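Local coordinates for putative peptide ABC-transport system periplasmic peptide-binding protein (Campylobacter jejuni, PDB 4OEV) that binds nickel(II), here with oxalate completing the coordination, and probably delivers the metal to an ABC-type importer, at residues Glu24-Ala28 with His480-Gly484; Leu234-Asp240 with Thr475-His481. All blocks are in the same frame, centred on the assembly; numbering follows the deposited sequence.

How the contacts relate
From the N terminus, the chain leaves strand 6-11 and reaches the loop 24-28. Contact 1 joins this loop to residues 480-484, near the C terminus, and so closes almost the whole chain. Contact 2 starts later, at strand 231-236 and the turn after it, and ends on residues 475-481. The shorter loop that it closes lies within the longer one. The two contacts meet at H480 and H481, whose rings bind nickel in contact 1, with D240 holding H480 ND1 and the backbone N of H481 in contact 2. Together they tie the N-terminal loop, the sheet containing strands 231-236 and 454-467, and the C-terminal tail to the metal site.

Contact 1 of 2, residues Glu24-Ala28 with His480-Gly484; sequences EDHDA and HHGVG. With NI (nickel (II) ion), chain C; OXL (oxalate ion), chain D.
H26, H480 and H481 each give NE2 to one nickel(II) ion. The bond from H26 NE2 to the nickel is 2.2 Å, and that from H480 NE2 to the nickel is 2.1 Å. The three nitrogens take one face of a roughly octahedral site. Oxalate O3 lies opposite H26, oxalate O4 opposite H481, and a water opposite H480. The rings fan out around the metal. Those of H26 and H480 are nearly perpendicular, at 89°, while H26 and H481 meet rim to rim. The far nitrogens are held too. H26 ND1 donates to E24 O at 2.7 Å with an N-H...O angle of 157°, meeting the carbonyl from above its plane. This bond helps fix the rotation of the H26 ring. H480 ND1 is held by D240 and H481 ND1 by E12, which form a second shell. The protein belongs to the periplasmic binding protein clan, and here two loops far apart in sequence supply the protein ligands. R344 also hydrogen-bonds the oxalate. Away from the metal, V483 packs against the backbone of D25-D27. Its CG2 lies 3.5 Å from D25 O and 3.5 Å from H26 O. CG1, anti to the backbone N (chi1 165°), reaches D27 O at 3.8 Å. V483 N closes a turn on H480 O at 3.2 Å.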
loop_
_atom_site.group_PDB
_atom_site.type_symbol
_atom_site.label_atom_id
_atom_site.label_comp_id
_atom_site.label_asym_id
_atom_site.label_seq_id
_atom_site.Cartn_x
_atom_site.Cartn_y
_atom_site.Cartn_z
ATOM N N GLU A 24 4.234 4.404 -5.325
ATOM C CA GLU A 24 3.032 4.543 -4.506
ATOM C C GLU A 24 2.659 3.236 -3.822
ATOM O O GLU A 24 1.509 3.052 -3.443
ATOM C CB GLU A 24 1.846 5.050 -5.344
ATOM C CG GLU A 24 2.063 6.494 -5.784
ATOM C CD GLU A 24 0.815 7.131 -6.336
ATOM O OE1 GLU A 24 0.100 6.491 -7.140
ATOM O OE2 GLU A 24 0.504 8.253 -5.902
ATOM N N ASP A 25 3.640 2.345 -3.680
ATOM C CA ASP A 25 3.487 1.025 -3.042
ATOM C C ASP A 25 2.406 0.199 -3.752
ATOM O O ASP A 25 1.803 -0.685 -3.138
ATOM C CB ASP A 25 3.136 1.106 -1.544
ATOM C CG ASP A 25 4.261 1.655 -0.680
ATOM O OD1 ASP A 25 5.392 1.797 -1.179
ATOM O OD2 ASP A 25 4.026 1.923 0.529
ATOM N N HIS A 26 2.165 0.463 -5.038
ATOM C CA HIS A 26 1.169 -0.334 -5.761
ATOM C C HIS A 26 1.744 -1.259 -6.830
ATOM O O HIS A 26 1.049 -2.145 -7.297
ATOM C CB HIS A 26 0.146 0.553 -6.456
ATOM C CG HIS A 26 -0.928 1.016 -5.554
ATOM N ND1 HIS A 26 -0.728 1.973 -4.583
ATOM C CD2 HIS A 26 -2.223 0.611 -5.432
ATOM C CE1 HIS A 26 -1.867 2.160 -3.925
ATOM N NE2 HIS A 26 -2.762 1.334 -4.408
ATOM N N ASP A 27 2.998 -1.076 -7.209
ATOM C CA ASP A 27 3.527 -1.833 -8.346
ATOM C C ASP A 27 4.506 -2.935 -7.950
ATOM O O ASP A 27 4.923 -3.036 -6.789
ATOM C CB ASP A 27 4.207 -0.891 -9.319
ATOM C CG ASP A 27 5.505 -0.362 -8.770
ATOM O OD1 ASP A 27 6.513 -1.060 -8.958
ATOM O OD2 ASP A 27 5.511 0.719 -8.138
ATOM N N ALA A 28 4.839 -3.786 -8.918
ATOM C CA ALA A 28 5.819 -4.847 -8.685
ATOM C C ALA A 28 7.077 -4.655 -9.535
ATOM O O ALA A 28 7.932 -5.559 -9.567
ATOM C CB ALA A 28 5.208 -6.248 -8.951
ATOM N N HIS A 480 -0.573 -3.827 1.010
ATOM C CA HIS A 480 -1.746 -3.418 0.254
ATOM C C HIS A 480 -1.662 -3.936 -1.197
ATOM O O HIS A 480 -0.596 -3.862 -1.836
ATOM C CB HIS A 480 -1.832 -1.903 0.342
ATOM C CG HIS A 480 -2.950 -1.310 -0.422
ATOM N ND1 HIS A 480 -4.256 -1.759 -0.296
ATOM C CD2 HIS A 480 -2.979 -0.296 -1.318
ATOM C CE1 HIS A 480 -5.035 -1.054 -1.094
ATOM N NE2 HIS A 480 -4.308 -0.143 -1.716
ATOM N N HIS A 481 -2.766 -4.540 -1.651
ATOM C CA HIS A 481 -2.909 -5.262 -2.924
ATOM C C HIS A 481 -2.028 -6.487 -3.013
ATOM O O HIS A 481 -1.838 -6.990 -4.105
ATOM C CB HIS A 481 -2.631 -4.394 -4.174
ATOM C CG HIS A 481 -3.576 -3.237 -4.351
ATOM N ND1 HIS A 481 -4.858 -3.372 -4.869
ATOM C CD2 HIS A 481 -3.405 -1.911 -4.117
ATOM C CE1 HIS A 481 -5.437 -2.179 -4.916
ATOM N NE2 HIS A 481 -4.572 -1.274 -4.475
ATOM N N GLY A 482 -1.520 -6.974 -1.879
ATOM C CA GLY A 482 -0.649 -8.123 -1.864
ATOM C C GLY A 482 0.751 -7.787 -2.370
ATOM O O GLY A 482 1.604 -8.699 -2.528
ATOM N N VAL A 483 1.005 -6.495 -2.609
ATOM C CA VAL A 483 2.356 -6.071 -3.066
ATOM C C VAL A 483 3.398 -6.675 -2.166
ATOM O O VAL A 483 3.262 -6.713 -0.920
ATOM C CB VAL A 483 2.486 -4.529 -3.148
ATOM C CG1 VAL A 483 3.932 -4.067 -3.250
ATOM C CG2 VAL A 483 1.696 -3.991 -4.405
ATOM N N GLY A 484 4.428 -7.232 -2.799
ATOM C CA GLY A 484 5.442 -7.904 -2.050
ATOM C C GLY A 484 5.420 -9.368 -2.355
ATOM O O GLY A 484 6.324 -10.063 -1.948
HETATM NI NI NI C . -4.727 0.708 -3.572
HETATM C C1 OXL D . -7.252 1.515 -2.671
HETATM C C2 OXL D . -6.288 2.696 -2.637
HETATM O O1 OXL D . -8.468 1.555 -2.206
HETATM O O2 OXL D . -6.804 3.827 -2.680
HETATM O O3 OXL D . -6.816 0.486 -3.227
HETATM O O4 OXL D . -5.012 2.548 -2.723
HETATM O O HOH W 1 1.380 -1.908 -1.088
HETATM O O HOH W 2 -5.151 1.412 -5.365
#

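Contact 2 of 2, residues Leu234-Asp240 with Thr475-His481; sequences LREKSAD and TRTLGHH. With NI (nickel (II) ion), chain C; OXL (oxalate ion), chain D.
The D240 carboxylate takes one hydrogen bond on each oxygen across the contact, from the H480 ring and from the H481 backbone. H480 ND1 donates to D240 OD1 at 2.9 Å with an N-H...O angle of 163°. The backbone N of H481 donates to D240 OD2 at 2.9 Å. Both donors come from above the carboxylate plane. OD1 nevertheless lies close to the plane of the H480 ring, which stands at 81° to the carboxylate. D240 CG is anti to the backbone N (chi1 -168°), which carries the carboxylate across H480 CA. R242 forms a salt bridge to OD1, and the negative charge of D240 would probably polarise the H480 ring toward nickel. D240 N is bonded in turn to S238 OG at 2.9 Å, an ST turn; S238 OG is also hydrogen-bonded to L460 O. Two residues before D240, S238 pairs with L478 in a single parallel beta bridge: L478 N donates to K237 O at 3.0 Å and A239 N to L478 O at 3.0 Å. The bridge attaches the C-terminal tail where the chain leaves strand 231-236, which pairs antiparallel with strand 454-467. A water also joins K237 N to R476 O, the latter bond weak. R476 N makes a weak bond to E236 OE1. L478 CD1 rests on E236 CB at 3.6 Å, and L234 CD2 meets T475 CG2 at 3.8 Å.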
loop_
_atom_site.group_PDB
_atom_site.type_symbol
_atom_site.label_atom_id
_atom_site.label_comp_id
_atom_site.label_asym_id
_atom_site.label_seq_id
_atom_site.Cartn_x
_atom_site.Cartn_y
_atom_site.Cartn_z
ATOM N N LEU A 234 -0.631 -20.720 -2.410
ATOM C CA LEU A 234 0.078 -20.283 -1.225
ATOM C C LEU A 234 -0.740 -19.226 -0.509
ATOM O O LEU A 234 -1.014 -18.185 -1.112
ATOM C CB LEU A 234 1.422 -19.677 -1.581
ATOM C CG LEU A 234 2.606 -20.617 -1.551
ATOM C CD1 LEU A 234 3.743 -19.820 -2.113
ATOM C CD2 LEU A 234 2.886 -21.100 -0.138
ATOM N N ARG A 235 -1.116 -19.487 0.743
ATOM C CA ARG A 235 -1.850 -18.501 1.546
ATOM C C ARG A 235 -0.880 -17.529 2.147
ATOM O O ARG A 235 0.039 -17.955 2.835
ATOM C CB ARG A 235 -2.636 -19.142 2.682
ATOM C CG ARG A 235 -3.176 -18.069 3.648
ATOM C CD ARG A 235 -3.914 -18.664 4.827
ATOM N NE ARG A 235 -5.076 -19.455 4.444
ATOM C CZ ARG A 235 -6.342 -19.118 4.706
ATOM N NH1 ARG A 235 -6.611 -17.984 5.335
ATOM N NH2 ARG A 235 -7.348 -19.925 4.349
ATOM N N GLU A 236 -1.067 -16.238 1.891
ATOM C CA GLU A 236 -0.129 -15.211 2.389
ATOM C C GLU A 236 -0.855 -14.272 3.357
ATOM O O GLU A 236 -1.947 -13.808 3.047
ATOM C CB GLU A 236 0.462 -14.424 1.225
ATOM C CG GLU A 236 1.129 -15.325 0.199
ATOM C CD GLU A 236 2.534 -14.871 -0.154
ATOM O OE1 GLU A 236 3.252 -14.376 0.746
ATOM O OE2 GLU A 236 2.930 -15.003 -1.341
ATOM N N LYS A 237 -0.263 -14.031 4.526
ATOM C CA LYS A 237 -0.806 -13.074 5.496
ATOM C C LYS A 237 -0.510 -11.688 4.982
ATOM O O LYS A 237 0.398 -11.530 4.177
ATOM C CB LYS A 237 -0.184 -13.263 6.883
ATOM C CG LYS A 237 -0.586 -14.573 7.595
ATOM C CD LYS A 237 -2.068 -14.542 8.052
ATOM C CE LYS A 237 -2.530 -15.864 8.694
ATOM N NZ LYS A 237 -3.748 -16.514 8.036
ATOM N N SER A 238 -1.272 -10.673 5.408
ATOM C CA SER A 238 -0.954 -9.317 4.944
ATOM C C SER A 238 -1.394 -8.280 5.951
ATOM O O SER A 238 -2.256 -8.551 6.785
ATOM C CB SER A 238 -1.617 -9.008 3.610
ATOM O OG SER A 238 -2.898 -8.401 3.815
ATOM N N ALA A 239 -0.878 -7.073 5.793
ATOM C CA ALA A 239 -1.281 -5.936 6.628
ATOM C C ALA A 239 -2.326 -5.101 5.876
ATOM O O ALA A 239 -2.640 -3.961 6.243
ATOM C CB ALA A 239 -0.037 -5.073 7.025
ATOM N N ASP A 240 -2.843 -5.672 4.793
ATOM C CA ASP A 240 -3.794 -4.981 3.939
ATOM C C ASP A 240 -5.220 -5.041 4.496
ATOM O O ASP A 240 -5.725 -6.136 4.733
ATOM C CB ASP A 240 -3.760 -5.615 2.552
ATOM C CG ASP A 240 -4.499 -4.795 1.529
ATOM O OD1 ASP A 240 -4.846 -3.629 1.814
ATOM O OD2 ASP A 240 -4.690 -5.292 0.417
ATOM N N THR A 475 7.023 -17.045 0.985
ATOM C CA THR A 475 6.004 -16.121 1.504
ATOM C C THR A 475 6.652 -15.119 2.427
ATOM O O THR A 475 7.765 -15.339 2.926
ATOM C CB THR A 475 4.914 -16.824 2.306
ATOM O OG1 THR A 475 5.527 -17.480 3.422
ATOM C CG2 THR A 475 4.160 -17.870 1.451
ATOM N N ARG A 476 5.958 -14.002 2.606
ATOM C CA ARG A 476 6.207 -13.106 3.719
ATOM C C ARG A 476 4.973 -12.217 3.879
ATOM O O ARG A 476 4.010 -12.304 3.087
ATOM C CB ARG A 476 7.501 -12.300 3.534
ATOM C CG ARG A 476 7.516 -11.292 2.420
ATOM C CD ARG A 476 8.868 -10.512 2.362
ATOM N NE ARG A 476 8.614 -9.280 1.630
ATOM C CZ ARG A 476 9.525 -8.421 1.192
ATOM N NH1 ARG A 476 9.101 -7.344 0.522
ATOM N NH2 ARG A 476 10.823 -8.648 1.374
ATOM N N THR A 477 4.951 -11.426 4.940
ATOM C CA THR A 477 3.789 -10.597 5.209
ATOM C C THR A 477 3.675 -9.544 4.118
ATOM O O THR A 477 4.572 -8.717 3.928
ATOM C CB THR A 477 3.865 -9.988 6.603
ATOM O OG1 THR A 477 3.976 -11.066 7.529
ATOM C CG2 THR A 477 2.578 -9.197 6.945
ATOM N N LEU A 478 2.564 -9.602 3.388
ATOM C CA LEU A 478 2.351 -8.738 2.235
ATOM C C LEU A 478 1.780 -7.384 2.666
ATOM O O LEU A 478 1.402 -7.183 3.844
ATOM C CB LEU A 478 1.402 -9.408 1.217
ATOM C CG LEU A 478 1.933 -10.759 0.683
ATOM C CD1 LEU A 478 1.073 -11.292 -0.450
ATOM C CD2 LEU A 478 3.458 -10.678 0.253
ATOM N N GLY A 479 1.748 -6.455 1.711
ATOM C CA GLY A 479 1.154 -5.150 1.922
ATOM C C GLY A 479 -0.122 -5.057 1.119
ATOM O O GLY A 479 -0.669 -6.061 0.633
ATOM N N HIS A 480 -0.573 -3.827 1.010
ATOM C CA HIS A 480 -1.746 -3.418 0.254
ATOM C C HIS A 480 -1.662 -3.936 -1.197
ATOM O O HIS A 480 -0.596 -3.862 -1.836
ATOM C CB HIS A 480 -1.832 -1.903 0.342
ATOM C CG HIS A 480 -2.950 -1.310 -0.422
ATOM N ND1 HIS A 480 -4.256 -1.759 -0.296
ATOM C CD2 HIS A 480 -2.979 -0.296 -1.318
ATOM C CE1 HIS A 480 -5.035 -1.054 -1.094
ATOM N NE2 HIS A 480 -4.308 -0.143 -1.716
ATOM N N HIS A 481 -2.766 -4.540 -1.651
ATOM C CA HIS A 481 -2.909 -5.262 -2.924
ATOM C C HIS A 481 -2.028 -6.487 -3.013
ATOM O O HIS A 481 -1.838 -6.990 -4.105
ATOM C CB HIS A 481 -2.631 -4.394 -4.174
ATOM C CG HIS A 481 -3.576 -3.237 -4.351
ATOM N ND1 HIS A 481 -4.858 -3.372 -4.869
ATOM C CD2 HIS A 481 -3.405 -1.911 -4.117
ATOM C CE1 HIS A 481 -5.437 -2.179 -4.916
ATOM N NE2 HIS A 481 -4.572 -1.274 -4.475
HETATM NI NI NI C . -4.727 0.708 -3.572
HETATM C C1 OXL D . -7.252 1.515 -2.671
HETATM C C2 OXL D . -6.288 2.696 -2.637
HETATM O O1 OXL D . -8.468 1.555 -2.206
HETATM O O2 OXL D . -6.804 3.827 -2.680
HETATM O O3 OXL D . -6.816 0.486 -3.227
HETATM O O4 OXL D . -5.012 2.548 -2.723
HETATM O O HOH W 3 2.506 -14.509 4.286
HETATM O O HOH W 2 -5.151 1.412 -5.365
#